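Local coordinates for ATP/GTP-binding site-containing protein A (Brucella abortus, PDB 6NTR) that works in the periplasm to maintain the integrity of the bacterial cell envelope, at residues V159-A170 with D185-F195; V92-K100 with V107-E115. All blocks are in the same frame, centred on the assembly; numbering follows the deposited sequence.

Contact 1: V159-A170 with D185-F195; sequences VATTVVVGKQQA and DQVWPVTIAYF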
loop_
_atom_site.group_PDB
_atom_site.type_symbol
_atom_site.label_atom_id
_atom_site.label_comp_id
_atom_site.label_asym_id
_atom_site.label_seq_id
_atom_site.Cartn_x
_atom_site.Cartn_y
_atom_site.Cartn_z
ATOM N N VAL A 159 -6.476 -6.689 -9.076
ATOM C CA VAL A 159 -5.154 -7.280 -8.990
ATOM C C VAL A 159 -5.235 -8.532 -8.147
ATOM O O VAL A 159 -5.867 -8.535 -7.086
ATOM C CB VAL A 159 -4.124 -6.307 -8.399
ATOM C CG1 VAL A 159 -3.831 -5.221 -9.385
ATOM C CG2 VAL A 159 -4.595 -5.754 -7.068
ATOM N N ALA A 160 -4.580 -9.586 -8.614
ATOM C CA ALA A 160 -4.423 -10.804 -7.845
ATOM C C ALA A 160 -3.244 -10.635 -6.894
ATOM O O ALA A 160 -2.161 -10.223 -7.321
ATOM C CB ALA A 160 -4.188 -11.985 -8.783
ATOM N N THR A 161 -3.464 -10.924 -5.623
ATOM C CA THR A 161 -2.420 -10.818 -4.626
ATOM C C THR A 161 -2.207 -12.143 -3.887
ATOM O O THR A 161 -3.146 -12.737 -3.401
ATOM C CB THR A 161 -2.709 -9.686 -3.624
ATOM O OG1 THR A 161 -3.702 -10.100 -2.688
ATOM C CG2 THR A 161 -3.198 -8.457 -4.341
ATOM N N THR A 162 -0.963 -12.588 -3.799
ATOM C CA THR A 162 -0.630 -13.822 -3.107
ATOM C C THR A 162 0.023 -13.418 -1.826
ATOM O O THR A 162 0.972 -12.674 -1.844
ATOM C CB THR A 162 0.389 -14.646 -3.888
ATOM O OG1 THR A 162 -0.198 -15.092 -5.098
ATOM C CG2 THR A 162 0.826 -15.838 -3.104
ATOM N N VAL A 163 -0.474 -13.918 -0.714
ATOM C CA VAL A 163 0.075 -13.565 0.569
ATOM C C VAL A 163 0.855 -14.709 1.188
ATOM O O VAL A 163 0.384 -15.816 1.204
ATOM C CB VAL A 163 -1.050 -13.181 1.537
ATOM C CG1 VAL A 163 -0.494 -12.769 2.872
ATOM C CG2 VAL A 163 -1.921 -12.087 0.957
ATOM N N VAL A 164 2.054 -14.435 1.680
ATOM C CA VAL A 164 2.872 -15.421 2.349
ATOM C C VAL A 164 3.183 -14.870 3.732
ATOM O O VAL A 164 3.713 -13.787 3.850
ATOM C CB VAL A 164 4.171 -15.709 1.582
ATOM C CG1 VAL A 164 5.064 -16.645 2.368
ATOM C CG2 VAL A 164 3.872 -16.283 0.217
ATOM N N VAL A 165 2.860 -15.628 4.774
ATOM C CA VAL A 165 3.071 -15.209 6.153
ATOM C C VAL A 165 4.094 -16.127 6.818
ATOM O O VAL A 165 4.150 -17.325 6.527
ATOM C CB VAL A 165 1.729 -15.218 6.919
ATOM C CG1 VAL A 165 1.847 -14.525 8.241
ATOM C CG2 VAL A 165 0.651 -14.592 6.083
ATOM N N GLY A 166 4.905 -15.556 7.715
ATOM C CA GLY A 166 5.884 -16.284 8.483
ATOM C C GLY A 166 5.525 -16.369 9.954
ATOM O O GLY A 166 4.368 -16.201 10.353
ATOM N N LYS A 167 6.513 -16.696 10.772
ATOM C CA LYS A 167 6.291 -16.846 12.198
ATOM C C LYS A 167 6.308 -15.543 12.968
ATOM O O LYS A 167 7.035 -14.633 12.631
ATOM C CB LYS A 167 7.280 -17.843 12.803
ATOM C CG LYS A 167 8.704 -17.350 12.907
ATOM C CD LYS A 167 9.611 -18.393 13.533
ATOM C CE LYS A 167 10.503 -19.035 12.484
ATOM N NZ LYS A 167 11.844 -18.399 12.388
ATOM N N GLN A 168 5.503 -15.460 14.012
ATOM C CA GLN A 168 5.471 -14.258 14.807
ATOM C C GLN A 168 6.808 -14.057 15.475
ATOM O O GLN A 168 7.363 -14.974 16.035
ATOM C CB GLN A 168 4.380 -14.349 15.859
ATOM C CG GLN A 168 2.987 -14.492 15.281
ATOM C CD GLN A 168 1.951 -14.779 16.339
ATOM O OE1 GLN A 168 2.050 -14.295 17.458
ATOM N NE2 GLN A 168 0.952 -15.583 15.993
ATOM N N GLN A 169 7.319 -12.845 15.409
ATOM C CA GLN A 169 8.584 -12.505 16.008
ATOM C C GLN A 169 8.486 -11.139 16.649
ATOM O O GLN A 169 7.647 -10.355 16.281
ATOM C CB GLN A 169 9.670 -12.472 14.939
ATOM C CG GLN A 169 9.488 -11.390 13.890
ATOM C CD GLN A 169 10.757 -10.626 13.593
ATOM O OE1 GLN A 169 11.082 -9.659 14.265
ATOM N NE2 GLN A 169 11.479 -11.061 12.581
ATOM N N ALA A 170 9.307 -10.888 17.648
ATOM C CA ALA A 170 9.327 -9.600 18.292
ATOM C C ALA A 170 10.766 -9.211 18.515
ATOM O O ALA A 170 11.228 -9.202 19.644
ATOM C CB ALA A 170 8.580 -9.653 19.606
ATOM N N ASP A 185 5.027 -5.784 20.995
ATOM C CA ASP A 185 4.010 -6.677 20.458
ATOM C C ASP A 185 4.585 -7.504 19.306
ATOM O O ASP A 185 5.583 -7.137 18.685
ATOM C CB ASP A 185 2.795 -5.863 19.989
ATOM C CG ASP A 185 2.191 -5.002 21.104
ATOM O OD1 ASP A 185 2.509 -5.232 22.291
ATOM O OD2 ASP A 185 1.409 -4.076 20.793
ATOM N N GLN A 186 3.962 -8.643 19.048
ATOM C CA GLN A 186 4.387 -9.549 17.995
ATOM C C GLN A 186 4.054 -9.032 16.610
ATOM O O GLN A 186 3.120 -8.287 16.446
ATOM C CB GLN A 186 3.731 -10.912 18.179
ATOM C CG GLN A 186 4.187 -11.683 19.396
ATOM C CD GLN A 186 5.523 -12.350 19.198
ATOM O OE1 GLN A 186 5.827 -12.841 18.126
ATOM N NE2 GLN A 186 6.324 -12.376 20.240
ATOM N N VAL A 187 4.818 -9.458 15.619
ATOM C CA VAL A 187 4.576 -9.081 14.244
ATOM C C VAL A 187 4.624 -10.319 13.382
ATOM O O VAL A 187 5.120 -11.345 13.800
ATOM C CB VAL A 187 5.617 -8.096 13.701
ATOM C CG1 VAL A 187 5.709 -6.861 14.572
ATOM C CG2 VAL A 187 6.967 -8.766 13.555
ATOM N N TRP A 188 4.052 -10.231 12.197
ATOM C CA TRP A 188 4.089 -11.321 11.255
ATOM C C TRP A 188 4.860 -10.836 10.059
ATOM O O TRP A 188 4.603 -9.748 9.581
ATOM C CB TRP A 188 2.698 -11.653 10.749
ATOM C CG TRP A 188 1.819 -12.336 11.696
ATOM C CD1 TRP A 188 1.926 -13.614 12.133
ATOM C CD2 TRP A 188 0.654 -11.800 12.305
ATOM N NE1 TRP A 188 0.914 -13.903 12.991
ATOM C CE2 TRP A 188 0.113 -12.804 13.114
ATOM C CE3 TRP A 188 0.016 -10.566 12.248
ATOM C CZ2 TRP A 188 -1.032 -12.609 13.863
ATOM C CZ3 TRP A 188 -1.109 -10.378 12.984
ATOM C CH2 TRP A 188 -1.628 -11.389 13.784
ATOM N N PRO A 189 5.845 -11.606 9.598
ATOM C CA PRO A 189 6.488 -11.141 8.376
ATOM C C PRO A 189 5.481 -11.382 7.278
ATOM O O PRO A 189 4.880 -12.435 7.267
ATOM C CB PRO A 189 7.680 -12.069 8.236
ATOM C CG PRO A 189 7.928 -12.590 9.604
ATOM C CD PRO A 189 6.575 -12.718 10.218
ATOM N N VAL A 190 5.291 -10.433 6.375
ATOM C CA VAL A 190 4.309 -10.611 5.320
ATOM C C VAL A 190 4.927 -10.188 4.005
ATOM O O VAL A 190 5.569 -9.135 3.922
ATOM C CB VAL A 190 3.016 -9.828 5.591
ATOM C CG1 VAL A 190 1.948 -10.293 4.650
ATOM C CG2 VAL A 190 2.569 -10.017 7.012
ATOM N N THR A 191 4.753 -11.029 2.993
ATOM C CA THR A 191 5.119 -10.738 1.618
ATOM C C THR A 191 3.844 -10.783 0.790
ATOM O O THR A 191 3.118 -11.776 0.819
ATOM C CB THR A 191 6.156 -11.742 1.097
ATOM O OG1 THR A 191 7.362 -11.638 1.863
ATOM C CG2 THR A 191 6.480 -11.485 -0.354
ATOM N N ILE A 192 3.557 -9.704 0.078
ATOM C CA ILE A 192 2.432 -9.667 -0.845
ATOM C C ILE A 192 2.993 -9.477 -2.244
ATOM O O ILE A 192 3.712 -8.503 -2.497
ATOM C CB ILE A 192 1.436 -8.559 -0.479
ATOM C CG1 ILE A 192 0.981 -8.746 0.968
ATOM C CG2 ILE A 192 0.260 -8.595 -1.406
ATOM C CD1 ILE A 192 -0.189 -7.895 1.371
ATOM N N ALA A 193 2.706 -10.424 -3.136
ATOM C CA ALA A 193 3.095 -10.330 -4.534
ATOM C C ALA A 193 1.862 -10.034 -5.368
ATOM O O ALA A 193 0.827 -10.680 -5.193
ATOM C CB ALA A 193 3.766 -11.610 -5.023
ATOM N N TYR A 194 1.984 -9.062 -6.266
ATOM C CA TYR A 194 0.864 -8.523 -7.016
ATOM C C TYR A 194 0.976 -9.000 -8.452
ATOM O O TYR A 194 2.020 -8.835 -9.086
ATOM C CB TYR A 194 0.857 -6.990 -6.950
ATOM C CG TYR A 194 0.442 -6.356 -5.616
ATOM C CD1 TYR A 194 1.249 -6.445 -4.498
ATOM C CD2 TYR A 194 -0.721 -5.601 -5.511
ATOM C CE1 TYR A 194 0.891 -5.853 -3.307
ATOM C CE2 TYR A 194 -1.082 -4.997 -4.318
ATOM C CZ TYR A 194 -0.268 -5.130 -3.221
ATOM O OH TYR A 194 -0.614 -4.536 -2.029
ATOM N N PHE A 195 -0.092 -9.610 -8.926
ATOM C CA PHE A 195 -0.124 -10.172 -10.251
ATOM C C PHE A 195 -1.314 -9.694 -11.025
ATOM O O PHE A 195 -2.394 -9.515 -10.491
ATOM C CB PHE A 195 -0.220 -11.716 -10.183
ATOM C CG PHE A 195 0.953 -12.381 -9.540
ATOM C CD1 PHE A 195 2.095 -12.612 -10.247
ATOM C CD2 PHE A 195 0.901 -12.778 -8.238
ATOM C CE1 PHE A 195 3.174 -13.212 -9.662
ATOM C CE2 PHE A 195 1.975 -13.378 -7.643
ATOM C CZ PHE A 195 3.116 -13.591 -8.355
#

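Contact 2: V92-K100 with V107-E115; sequences VKEVRGDAK and VVKLSKPKE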
loop_
_atom_site.group_PDB
_atom_site.type_symbol
_atom_site.label_atom_id
_atom_site.label_comp_id
_atom_site.label_asym_id
_atom_site.label_seq_id
_atom_site.Cartn_x
_atom_site.Cartn_y
_atom_site.Cartn_z
ATOM N N VAL A 92 1.182 16.207 -12.865
ATOM C CA VAL A 92 1.214 15.538 -14.145
ATOM C C VAL A 92 0.164 14.468 -14.266
ATOM O O VAL A 92 -0.140 14.016 -15.358
ATOM C CB VAL A 92 2.584 14.913 -14.420
ATOM C CG1 VAL A 92 2.860 13.784 -13.449
ATOM C CG2 VAL A 92 2.639 14.408 -15.844
ATOM N N LYS A 93 -0.369 14.040 -13.137
ATOM C CA LYS A 93 -1.408 13.041 -13.174
ATOM C C LYS A 93 -2.391 13.155 -12.031
ATOM O O LYS A 93 -2.011 13.372 -10.907
ATOM C CB LYS A 93 -0.776 11.645 -13.185
ATOM C CG LYS A 93 -1.316 10.714 -14.249
ATOM C CD LYS A 93 -0.308 9.619 -14.559
ATOM C CE LYS A 93 -0.955 8.407 -15.216
ATOM N NZ LYS A 93 -0.224 7.950 -16.431
ATOM N N GLU A 94 -3.660 12.970 -12.332
ATOM C CA GLU A 94 -4.687 12.994 -11.319
ATOM C C GLU A 94 -5.650 11.878 -11.626
ATOM O O GLU A 94 -6.110 11.755 -12.742
ATOM C CB GLU A 94 -5.406 14.339 -11.313
ATOM C CG GLU A 94 -6.562 14.440 -10.337
ATOM C CD GLU A 94 -7.130 15.849 -10.245
ATOM O OE1 GLU A 94 -7.080 16.592 -11.243
ATOM O OE2 GLU A 94 -7.619 16.199 -9.163
ATOM N N VAL A 95 -5.948 11.059 -10.632
ATOM C CA VAL A 95 -6.891 9.965 -10.793
ATOM C C VAL A 95 -7.866 10.151 -9.667
ATOM O O VAL A 95 -7.478 10.370 -8.536
ATOM C CB VAL A 95 -6.249 8.572 -10.775
ATOM C CG1 VAL A 95 -7.329 7.520 -10.866
ATOM C CG2 VAL A 95 -5.298 8.421 -11.941
ATOM N N ARG A 96 -9.139 10.070 -9.995
ATOM C CA ARG A 96 -10.194 10.331 -9.037
ATOM C C ARG A 96 -11.423 9.572 -9.488
ATOM O O ARG A 96 -11.819 9.681 -10.647
ATOM C CB ARG A 96 -10.488 11.830 -8.958
ATOM C CG ARG A 96 -11.401 12.278 -7.804
ATOM C CD ARG A 96 -11.915 13.677 -8.103
ATOM N NE ARG A 96 -10.840 14.654 -8.111
ATOM C CZ ARG A 96 -10.465 15.371 -7.057
ATOM N NH1 ARG A 96 -11.136 15.307 -5.909
ATOM N NH2 ARG A 96 -9.448 16.211 -7.184
ATOM N N GLY A 97 -12.027 8.812 -8.587
ATOM C CA GLY A 97 -13.246 8.126 -8.958
ATOM C C GLY A 97 -13.904 7.432 -7.789
ATOM O O GLY A 97 -13.633 7.719 -6.621
ATOM N N ASP A 98 -14.804 6.521 -8.138
ATOM C CA ASP A 98 -15.536 5.740 -7.165
ATOM C C ASP A 98 -15.644 4.295 -7.618
ATOM O O ASP A 98 -15.545 3.982 -8.805
ATOM C CB ASP A 98 -16.931 6.300 -6.939
ATOM C CG ASP A 98 -17.569 5.737 -5.695
ATOM O OD1 ASP A 98 -17.115 6.113 -4.595
ATOM O OD2 ASP A 98 -18.490 4.893 -5.811
ATOM N N ALA A 99 -15.863 3.414 -6.648
ATOM C CA ALA A 99 -16.171 2.025 -6.943
ATOM C C ALA A 99 -17.131 1.491 -5.889
ATOM O O ALA A 99 -17.086 1.896 -4.724
ATOM C CB ALA A 99 -14.910 1.164 -6.990
ATOM N N LYS A 100 -18.006 0.581 -6.286
ATOM C CA LYS A 100 -18.961 0.011 -5.351
ATOM C C LYS A 100 -19.053 -1.490 -5.502
ATOM O O LYS A 100 -18.875 -2.021 -6.590
ATOM C CB LYS A 100 -20.347 0.611 -5.580
ATOM C CG LYS A 100 -21.369 0.264 -4.514
ATOM C CD LYS A 100 -22.776 0.587 -4.983
ATOM C CE LYS A 100 -23.839 -0.012 -4.076
ATOM N NZ LYS A 100 -23.337 -0.290 -2.708
ATOM N N VAL A 107 -18.223 -2.040 -10.060
ATOM C CA VAL A 107 -18.499 -0.923 -10.952
ATOM C C VAL A 107 -17.663 0.274 -10.507
ATOM O O VAL A 107 -17.770 0.740 -9.365
ATOM C CB VAL A 107 -19.998 -0.592 -10.982
ATOM C CG1 VAL A 107 -20.565 -0.541 -9.576
ATOM C CG2 VAL A 107 -20.232 0.724 -11.697
ATOM N N VAL A 108 -16.813 0.755 -11.404
ATOM C CA VAL A 108 -15.855 1.811 -11.109
ATOM C C VAL A 108 -16.270 3.061 -11.865
ATOM O O VAL A 108 -16.278 3.069 -13.101
ATOM C CB VAL A 108 -14.430 1.399 -11.495
ATOM C CG1 VAL A 108 -13.472 2.527 -11.204
ATOM C CG2 VAL A 108 -14.026 0.155 -10.747
ATOM N N LYS A 109 -16.584 4.121 -11.129
ATOM C CA LYS A 109 -16.995 5.391 -11.710
ATOM C C LYS A 109 -15.907 6.423 -11.473
ATOM O O LYS A 109 -15.647 6.790 -10.324
ATOM C CB LYS A 109 -18.316 5.850 -11.107
ATOM C CG LYS A 109 -19.499 5.080 -11.634
ATOM C CD LYS A 109 -20.645 5.090 -10.650
ATOM C CE LYS A 109 -21.959 5.428 -11.346
ATOM N NZ LYS A 109 -21.869 6.605 -12.259
ATOM N N LEU A 110 -15.292 6.899 -12.556
ATOM C CA LEU A 110 -14.132 7.783 -12.507
ATOM C C LEU A 110 -14.487 9.197 -12.952
ATOM O O LEU A 110 -15.109 9.388 -13.999
ATOM C CB LEU A 110 -13.004 7.256 -13.389
ATOM C CG LEU A 110 -12.358 5.960 -12.934
ATOM C CD1 LEU A 110 -11.366 5.538 -13.979
ATOM C CD2 LEU A 110 -11.691 6.153 -11.604
ATOM N N SER A 111 -14.043 10.181 -12.175
ATOM C CA SER A 111 -14.221 11.593 -12.476
ATOM C C SER A 111 -13.076 12.138 -13.322
ATOM O O SER A 111 -13.297 12.971 -14.207
ATOM C CB SER A 111 -14.323 12.384 -11.170
ATOM O OG SER A 111 -15.072 11.679 -10.191
ATOM N N LYS A 112 -11.854 11.682 -13.067
ATOM C CA LYS A 112 -10.669 12.140 -13.772
ATOM C C LYS A 112 -9.711 10.972 -13.925
ATOM O O LYS A 112 -9.649 10.107 -13.048
ATOM C CB LYS A 112 -9.974 13.298 -13.040
ATOM C CG LYS A 112 -10.583 14.649 -13.375
ATOM C CD LYS A 112 -9.524 15.743 -13.436
ATOM C CE LYS A 112 -10.140 17.059 -13.909
ATOM N NZ LYS A 112 -9.149 18.164 -14.029
ATOM N N PRO A 113 -8.933 10.931 -15.014
ATOM C CA PRO A 113 -8.719 11.966 -16.039
ATOM C C PRO A 113 -9.930 12.227 -16.959
ATOM O O PRO A 113 -10.285 13.389 -17.195
ATOM C CB PRO A 113 -7.536 11.410 -16.842
ATOM C CG PRO A 113 -7.615 9.959 -16.681
ATOM C CD PRO A 113 -8.227 9.683 -15.338
ATOM N N LYS A 114 -10.535 11.155 -17.465
ATOM C CA LYS A 114 -11.762 11.193 -18.246
ATOM C C LYS A 114 -12.922 10.706 -17.389
ATOM O O LYS A 114 -12.735 10.126 -16.319
ATOM C CB LYS A 114 -11.640 10.328 -19.508
ATOM C CG LYS A 114 -10.500 10.711 -20.444
ATOM C CD LYS A 114 -10.504 9.865 -21.719
ATOM C CE LYS A 114 -10.068 10.665 -22.954
ATOM N NZ LYS A 114 -8.588 10.726 -23.156
ATOM N N GLU A 115 -14.136 10.932 -17.875
ATOM C CA GLU A 115 -15.337 10.530 -17.152
ATOM C C GLU A 115 -15.788 9.169 -17.676
ATOM O O GLU A 115 -16.331 9.081 -18.782
ATOM C CB GLU A 115 -16.429 11.580 -17.322
ATOM C CG GLU A 115 -16.832 12.256 -16.035
ATOM C CD GLU A 115 -18.004 13.176 -16.226
ATOM O OE1 GLU A 115 -17.899 14.117 -17.039
ATOM O OE2 GLU A 115 -19.043 12.945 -15.576
#

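Contact 1: V159-A170 with D185-F195
From Ala160 paired with Phe195 to Val165 paired with Val190, strands 159-165 and 187-195 run antiparallel at 154°, their axes 4.6 Å apart at the closest. They are neighbouring strands of the beta-barrel-like EipB fold, joined through a connection that carries helix 174-179. Hydrogen-bonded pairs alternate with non-hydrogen-bonded ones. Past Gly166, whose N reaches Pro189 O, the ladder breaks, and it resumes one residue out of step where Gln169 and Val187 exchange two backbone bonds.

Side chains sort by face. Thr161, Val163, Val165, Val190, Ile192 and Tyr194 turn to the face packed against helix 126-138, where Leu133 touches both Val163 and Ile192. On this face Val163 CG1 meets Val190 CG1 at 3.9 Å. Thr161 CG2 lies over one face of the Tyr194 ring, a CH-pi contact 4.3 Å from the centroid. With chi1 at 77°, CG2 sits beside Thr161's own backbone N and OG1 is left to hydrogen-bond His129; Tyr194 OH binds a glycerol, probably from the crystallisation liquor. On the other face Thr162 OG1 approaches Phe195 CE2 at 3.8 Å.

Where the strands separate, Trp188 and Gln168 take over. Their side chains run alongside each other in the same direction, with the amide plane turned 74° from the indole. Gln168 CG comes closest, 3.1 Å from Trp188 NE1; the amide NE2 is also near that nitrogen, but both are donors and do not bond each other. Gly166 O lies at the indole edge, 4.0 Å from Trp188 CD1.

Contact 2: V92-K100 with V107-E115
Arg96 and Lys112 open the pairing of a beta hairpin made by strands 90-102 and 105-112; its segments 92-100 and 107-112 run antiparallel at 155°, with their axes 4.2 Å apart at the closest. The register slips at a classic beta bulge: Ser111 and Lys112 both face Arg96, and both their N-H groups bind Arg96 O, from Ser111 N at 2.7 Å and from Lys112 N at 3.1 Å. One carbonyl thus holds the two bulge residues.

Beyond the bulge, Gly97 pairs with Leu110 with their CA atoms just 3.7 Å apart. Leu110 CD2 lies 3.6 Å from Gly97 CA, packed straight against the glycine backbone. Farther along, Ala99 CB meets Val108 CG2 on the same face.

The charged group lies on the opposite face, at the Lys112 end. The Lys112 side chain leaves the backbone with CB against Arg96 CB and near Glu94 O. The chain bends at chi2 (-144°), bringing CD to 3.4 Å from Glu94 OE1. CE also passes that oxygen, and NZ ends 3.8 Å from it in a long salt bridge. Glu94 is extended, and its other oxygen, OE2, accepts a 2.7 Å bond from Arg96 NH2 in the guanidinium plane. The carboxylate therefore joins a cation on each strand, and the tighter bridge is the one within its own strand; Lys84 of strand 78-87 adds a long, weak ion pair to OE2.

On its far edge strand 90-102 makes backbone hydrogen bonds to strand 78-87, Val95 with Asn83 and Gly97 with Phe81; strand 105-112 is joined to strand 116-121 by backbone hydrogen bonding of Val108 with Leu118, and Phe149 from a loop touches both Ala99 and Val108.

Contacts 1 and 2 lie on opposite sides of the chain's centre, their own centres about 30 Å apart and their nearest atoms about 10 Å apart. Both join antiparallel neighbours, but they share no strand. Contact 1 is nearer the middle of the molecule and more buried, with an apolar and aromatic face set against helix 126-138. Contact 2 lies farther out, with more of its residues at the surface, and its polar face carries a salt-bridge network. Their irregularities differ too: residues 92-100 and 107-115 absorb a one-residue slip in a beta bulge, whereas 159-170 and 185-195 part into loops and pair again.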